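Local coordinates for protein putative C39-like peptidase (Bacillus anthracis, PDB 3ERV) that is of unknown function but is probably a cysteine peptidase of the C39-like family, in the papain-like clan CA, at residues A[69-74]-A[117-122]; A[153-158]-A[210-215]. All coordinates share one frame; numbering follows the deposited sequence.

Interaction 1. Residues A[69-74]-A[117-122]; sequences MKLANE and KKYLPN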
loop_
_atom_site.group_PDB
_atom_site.type_symbol
_atom_site.label_atom_id
_atom_site.label_comp_id
_atom_site.label_asym_id
_atom_site.label_seq_id
_atom_site.Cartn_x
_atom_site.Cartn_y
_atom_site.Cartn_z
ATOM N N MET A 69 -2.337 7.788 12.732
ATOM C CA MET A 69 -1.600 9.010 13.060
ATOM C C MET A 69 -0.197 8.700 13.586
ATOM O O MET A 69 0.784 9.411 13.302
ATOM C CB MET A 69 -2.374 9.881 14.090
ATOM C CG MET A 69 -3.848 10.281 13.640
ATOM S SD MET A 69 -3.792 11.186 12.080
ATOM C CE MET A 69 -2.592 12.476 12.530
ATOM N N LYS A 70 -0.081 7.647 14.382
ATOM C CA LYS A 70 1.243 7.269 14.869
ATOM C C LYS A 70 2.101 6.792 13.695
ATOM O O LYS A 70 3.269 7.120 13.577
ATOM C CB LYS A 70 1.131 6.179 15.959
ATOM C CG LYS A 70 2.488 5.763 16.546
ATOM C CD LYS A 70 2.366 5.607 18.097
ATOM C CE LYS A 70 3.647 5.107 18.789
ATOM N NZ LYS A 70 4.005 3.707 18.397
ATOM N N LEU A 71 1.501 6.029 12.795
ATOM C CA LEU A 71 2.242 5.509 11.652
ATOM C C LEU A 71 2.645 6.647 10.700
ATOM O O LEU A 71 3.742 6.611 10.069
ATOM C CB LEU A 71 1.417 4.445 10.890
ATOM C CG LEU A 71 1.126 3.187 11.736
ATOM C CD1 LEU A 71 0.299 2.223 10.903
ATOM C CD2 LEU A 71 2.431 2.495 12.190
ATOM N N ALA A 72 1.747 7.630 10.584
ATOM C CA ALA A 72 2.028 8.796 9.753
ATOM C C ALA A 72 3.218 9.605 10.294
ATOM O O ALA A 72 3.978 10.195 9.518
ATOM C CB ALA A 72 0.825 9.670 9.642
ATOM N N ASN A 73 3.384 9.656 11.613
ATOM C CA ASN A 73 4.520 10.354 12.135
ATOM C C ASN A 73 5.790 9.516 12.007
ATOM O O ASN A 73 6.878 10.055 11.837
ATOM C CB ASN A 73 4.286 10.760 13.591
ATOM C CG ASN A 73 5.418 11.589 14.124
ATOM O OD1 ASN A 73 5.963 11.299 15.161
ATOM N ND2 ASN A 73 5.790 12.626 13.384
ATOM N N GLU A 74 5.650 8.195 12.099
ATOM C CA GLU A 74 6.806 7.293 12.149
ATOM C C GLU A 74 7.415 6.897 10.819
ATOM O O GLU A 74 8.570 6.518 10.767
ATOM C CB GLU A 74 6.476 6.047 12.992
ATOM C CG GLU A 74 6.383 6.404 14.509
ATOM C CD GLU A 74 5.847 5.233 15.339
ATOM O OE1 GLU A 74 5.371 4.233 14.740
ATOM O OE2 GLU A 74 5.896 5.315 16.600
ATOM N N LYS A 117 8.019 -3.631 10.201
ATOM C CA LYS A 117 8.983 -4.355 11.050
ATOM C C LYS A 117 9.169 -3.755 12.444
ATOM O O LYS A 117 9.475 -4.476 13.369
ATOM C CB LYS A 117 10.349 -4.387 10.369
ATOM C CG LYS A 117 10.409 -5.234 9.159
ATOM C CD LYS A 117 11.661 -6.114 9.263
ATOM C CE LYS A 117 11.297 -7.465 9.818
ATOM N NZ LYS A 117 12.533 -8.142 10.364
ATOM N N LYS A 118 8.987 -2.444 12.589
ATOM C CA LYS A 118 9.049 -1.823 13.889
ATOM C C LYS A 118 8.043 -2.533 14.807
ATOM O O LYS A 118 8.307 -2.784 15.994
ATOM C CB LYS A 118 8.707 -0.327 13.809
ATOM C CG LYS A 118 8.928 0.414 15.127
ATOM C CD LYS A 118 8.323 1.840 15.174
ATOM C CE LYS A 118 8.394 2.430 16.589
ATOM N NZ LYS A 118 7.091 2.242 17.314
ATOM N N TYR A 119 6.887 -2.866 14.245
ATOM C CA TYR A 119 5.797 -3.402 15.047
ATOM C C TYR A 119 5.723 -4.942 15.004
ATOM O O TYR A 119 5.196 -5.551 15.923
ATOM C CB TYR A 119 4.464 -2.813 14.565
ATOM C CG TYR A 119 4.325 -1.394 14.944
ATOM C CD1 TYR A 119 3.770 -1.039 16.173
ATOM C CD2 TYR A 119 4.807 -0.381 14.112
ATOM C CE1 TYR A 119 3.686 0.270 16.523
ATOM C CE2 TYR A 119 4.713 0.924 14.469
ATOM C CZ TYR A 119 4.155 1.237 15.658
ATOM O OH TYR A 119 4.071 2.546 16.000
ATOM N N LEU A 120 6.215 -5.538 13.930
ATOM C CA LEU A 120 6.246 -6.996 13.779
ATOM C C LEU A 120 7.672 -7.468 13.365
ATOM O O LEU A 120 7.881 -7.982 12.244
ATOM C CB LEU A 120 5.224 -7.426 12.725
ATOM C CG LEU A 120 3.731 -7.149 13.003
ATOM C CD1 LEU A 120 2.914 -7.445 11.716
ATOM C CD2 LEU A 120 3.216 -7.965 14.185
ATOM N N PRO A 121 8.661 -7.255 14.251
ATOM C CA PRO A 121 10.061 -7.513 13.845
ATOM C C PRO A 121 10.296 -8.927 13.363
ATOM O O PRO A 121 11.135 -9.157 12.486
ATOM C CB PRO A 121 10.871 -7.223 15.107
ATOM C CG PRO A 121 9.865 -7.173 16.246
ATOM C CD PRO A 121 8.560 -6.724 15.619
ATOM N N ASN A 122 9.517 -9.869 13.870
ATOM C CA ASN A 122 9.736 -11.254 13.480
ATOM C C ASN A 122 8.680 -11.866 12.564
ATOM O O ASN A 122 8.819 -13.028 12.164
ATOM C CB ASN A 122 9.898 -12.064 14.759
ATOM C CG ASN A 122 11.035 -11.512 15.596
ATOM O OD1 ASN A 122 12.141 -11.320 15.064
ATOM N ND2 ASN A 122 10.760 -11.156 16.860
#
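L71 and Y119 lie 10.2 Å apart from CA to CA, and E74 and K118 lie 9.5 Å apart by the same measure, so the backbones stand well separated and long side chains bridge the gap. The hydroxyl of Y119 is the hub. Its OH donates to E74 OE1 at 2.5 Å, a very short bond, and OE1 lies at the ring edge, in the ring plane. The carboxylate plane is turned 33° from the ring. K70 reaches the same hydroxyl from near the ring plane, donating from NZ to Y119 OH at 2.7 Å. The K70 chain leaves with CG anti to its backbone N (chi1 -178°) and bends at chi2 and again at chi4, which turns the ammonium toward Y119 OH and E74 OE2. There NZ also makes a weak salt-bridge bond to E74 OE2, one turn further along the same helix. K118 runs out beside Y119 and crosses the E74 side chain at about a right angle. Its NZ forms a weak, 3.4 Å salt bridge with E74 OE2. The two ammonium groups, K70 NZ and K118 NZ, are only 3.6 Å apart. The carboxylate they share through OE2 probably offsets their repulsion, and both lysines would tend to keep E74 ionised. On the buried side of this polar cluster, L71 sets CD2 against Y119 CE2 at 3.6 Å, oblique to the ring. L71 is buried and continues inward to V52, A56 and L59 of helix 50-61, while Y119 also touches I64. The whole is a surface salt-bridge network of K70, E74 and K118 centred on a tyrosine hydroxyl, joining helix 68-74 to helix 109-119.

Interaction 2. Residues A[153-158]-A[210-215]; sequences FAPLDE and EQAWVQ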
loop_
_atom_site.group_PDB
_atom_site.type_symbol
_atom_site.label_atom_id
_atom_site.label_comp_id
_atom_site.label_asym_id
_atom_site.label_seq_id
_atom_site.Cartn_x
_atom_site.Cartn_y
_atom_site.Cartn_z
ATOM N N PHE A 153 -7.471 0.842 -10.326
ATOM C CA PHE A 153 -7.370 -0.598 -10.240
ATOM C C PHE A 153 -7.341 -1.258 -11.624
ATOM O O PHE A 153 -7.731 -2.419 -11.777
ATOM C CB PHE A 153 -8.509 -1.157 -9.402
ATOM C CG PHE A 153 -8.616 -0.525 -8.035
ATOM C CD1 PHE A 153 -7.534 -0.564 -7.145
ATOM C CD2 PHE A 153 -9.779 0.108 -7.640
ATOM C CE1 PHE A 153 -7.624 0.034 -5.907
ATOM C CE2 PHE A 153 -9.873 0.699 -6.393
ATOM C CZ PHE A 153 -8.785 0.670 -5.528
ATOM N N ALA A 154 -6.874 -0.512 -12.624
ATOM C CA ALA A 154 -6.653 -1.067 -13.956
ATOM C C ALA A 154 -5.374 -0.481 -14.503
ATOM O O ALA A 154 -4.927 0.590 -14.059
ATOM C CB ALA A 154 -7.849 -0.774 -14.892
ATOM N N PRO A 155 -4.760 -1.190 -15.463
ATOM C CA PRO A 155 -3.496 -0.724 -16.038
ATOM C C PRO A 155 -3.650 0.682 -16.643
ATOM O O PRO A 155 -4.732 1.067 -17.161
ATOM C CB PRO A 155 -3.181 -1.782 -17.099
ATOM C CG PRO A 155 -3.912 -3.027 -16.596
ATOM C CD PRO A 155 -5.177 -2.503 -15.987
ATOM N N LEU A 156 -2.602 1.480 -16.531
ATOM C CA LEU A 156 -2.692 2.830 -17.002
ATOM C C LEU A 156 -1.900 2.893 -18.275
ATOM O O LEU A 156 -0.909 2.161 -18.460
ATOM C CB LEU A 156 -2.119 3.828 -15.990
ATOM C CG LEU A 156 -2.884 4.053 -14.675
ATOM C CD1 LEU A 156 -2.066 4.895 -13.668
ATOM C CD2 LEU A 156 -4.275 4.641 -14.917
ATOM N N ASP A 157 -2.360 3.763 -19.162
ATOM C CA ASP A 157 -1.615 4.137 -20.330
ATOM C C ASP A 157 -0.277 4.703 -19.894
ATOM O O ASP A 157 -0.191 5.429 -18.906
ATOM C CB ASP A 157 -2.391 5.240 -21.029
ATOM C CG ASP A 157 -1.965 5.434 -22.457
ATOM O OD1 ASP A 157 -2.861 5.265 -23.324
ATOM O OD2 ASP A 157 -0.765 5.767 -22.717
ATOM N N GLU A 158 0.750 4.416 -20.675
ATOM C CA GLU A 158 2.098 4.867 -20.379
ATOM C C GLU A 158 2.237 6.359 -20.179
ATOM O O GLU A 158 3.106 6.801 -19.441
ATOM C CB GLU A 158 3.052 4.450 -21.498
ATOM C CG GLU A 158 3.692 3.104 -21.293
ATOM C CD GLU A 158 4.736 3.136 -20.179
ATOM O OE1 GLU A 158 4.917 2.083 -19.517
ATOM O OE2 GLU A 158 5.355 4.222 -19.960
ATOM N N GLU A 210 -4.948 -7.143 -11.071
ATOM C CA GLU A 210 -3.646 -7.775 -11.011
ATOM C C GLU A 210 -2.652 -7.082 -11.916
ATOM O O GLU A 210 -1.456 -6.990 -11.601
ATOM C CB GLU A 210 -3.757 -9.250 -11.395
ATOM C CG GLU A 210 -4.755 -10.048 -10.573
ATOM C CD GLU A 210 -4.891 -11.481 -11.083
ATOM O OE1 GLU A 210 -4.448 -11.727 -12.222
ATOM O OE2 GLU A 210 -5.441 -12.359 -10.374
ATOM N N GLN A 211 -3.149 -6.614 -13.062
ATOM C CA GLN A 211 -2.291 -5.999 -14.082
ATOM C C GLN A 211 -1.829 -4.617 -13.632
ATOM O O GLN A 211 -0.657 -4.239 -13.815
ATOM C CB GLN A 211 -3.041 -5.896 -15.415
ATOM C CG GLN A 211 -3.211 -7.227 -16.122
ATOM C CD GLN A 211 -4.142 -7.128 -17.322
ATOM O OE1 GLN A 211 -5.036 -6.264 -17.375
ATOM N NE2 GLN A 211 -3.947 -8.023 -18.290
ATOM N N ALA A 212 -2.759 -3.870 -13.047
ATOM C CA ALA A 212 -2.444 -2.590 -12.400
ATOM C C ALA A 212 -1.358 -2.761 -11.309
ATOM O O ALA A 212 -0.401 -1.987 -11.248
ATOM C CB ALA A 212 -3.715 -1.964 -11.823
ATOM N N TRP A 213 -1.530 -3.789 -10.474
ATOM C CA TRP A 213 -0.590 -4.124 -9.362
ATOM C C TRP A 213 0.807 -4.422 -9.897
ATOM O O TRP A 213 1.809 -3.865 -9.419
ATOM C CB TRP A 213 -1.091 -5.329 -8.545
ATOM C CG TRP A 213 -0.123 -5.739 -7.473
ATOM C CD1 TRP A 213 0.275 -4.998 -6.383
ATOM C CD2 TRP A 213 0.597 -6.980 -7.395
ATOM N NE1 TRP A 213 1.187 -5.723 -5.618
ATOM C CE2 TRP A 213 1.409 -6.928 -6.230
ATOM C CE3 TRP A 213 0.642 -8.126 -8.204
ATOM C CZ2 TRP A 213 2.249 -7.975 -5.863
ATOM C CZ3 TRP A 213 1.477 -9.166 -7.843
ATOM C CH2 TRP A 213 2.258 -9.096 -6.668
ATOM N N VAL A 214 0.863 -5.299 -10.903
ATOM C CA VAL A 214 2.142 -5.635 -11.559
ATOM C C VAL A 214 2.790 -4.390 -12.199
ATOM O O VAL A 214 3.999 -4.158 -12.088
ATOM C CB VAL A 214 1.951 -6.763 -12.616
ATOM C CG1 VAL A 214 3.177 -6.837 -13.520
ATOM C CG2 VAL A 214 1.702 -8.111 -11.933
ATOM N N GLN A 215 1.959 -3.584 -12.851
ATOM C CA GLN A 215 2.397 -2.318 -13.446
ATOM C C GLN A 215 3.020 -1.336 -12.463
ATOM O O GLN A 215 3.978 -0.661 -12.828
ATOM C CB GLN A 215 1.246 -1.610 -14.171
ATOM C CG GLN A 215 1.703 -0.323 -14.811
ATOM C CD GLN A 215 0.637 0.283 -15.689
ATOM O OE1 GLN A 215 -0.474 0.582 -15.256
ATOM N NE2 GLN A 215 0.976 0.471 -16.938
#
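F153 and A154 meet residues 210-215 through their backbone, with both CB atoms directed away from them. The methyl of A212 points at this part of the chain: A212 CB lies 3.7 Å from F153 C and 3.5 Å from A154 C. The small side chain lets the loop come close to the helix. The F153 ring touches F209, one residue before this segment in the same helix, and D194. D194 lies in a possible Cys-His-Asp triad with C50 and H178, consistent with a C39-like peptidase. P155 comes next, and its CA is 4.2 Å from A212 CA. P155 CG presses on Q211 CB at 3.2 Å, a tight contact. Q211 holds its CG anti to the carbonyl carbon (chi1 -73°) and extends past the proline, so that OE1 also lies near P155 CG. This is a loop between strands 145-150 and 162-166 laid across one face of the helix. L156 gives the polar part of the contact. The Q215 side-chain amide pairs with both N and O of L156, much as a residue of a neighbouring antiparallel strand would. L156 N donates to Q215 OE1 at 2.6 Å, nearly straight at 172° and on a lone pair. Q215 NE2 returns a bond to L156 O at 3.0 Å, again on a lone pair and close to the plane of the Q215 amide. The two bonds together fix the rotation of that amide. Q215 reaches L156 because its chain is extended, with CG opposite the backbone N (chi1 -179°). The L156 side chain itself packs on N150, T174 and N176.

In the fold
The centres of interaction 1 and interaction 2 each lie about 14 Å from the centre of the chain, on opposite sides of it. Their own centres are 28 Å apart, and their nearest atoms are about 17 Å apart, so they do not touch. Along the chain, interaction 1 closes before interaction 2 opens. The possible catalytic residues C50, H178 and D194 relate to the two in different ways. Interaction 2 reaches D194 directly, through F153. Interaction 1 connects less directly: L71 packs on helix 50-61, which begins at C50. Interaction 1 joins two helices at the surface, whereas interaction 2 fastens a loop to helix 206-215 beside the main antiparallel sheet.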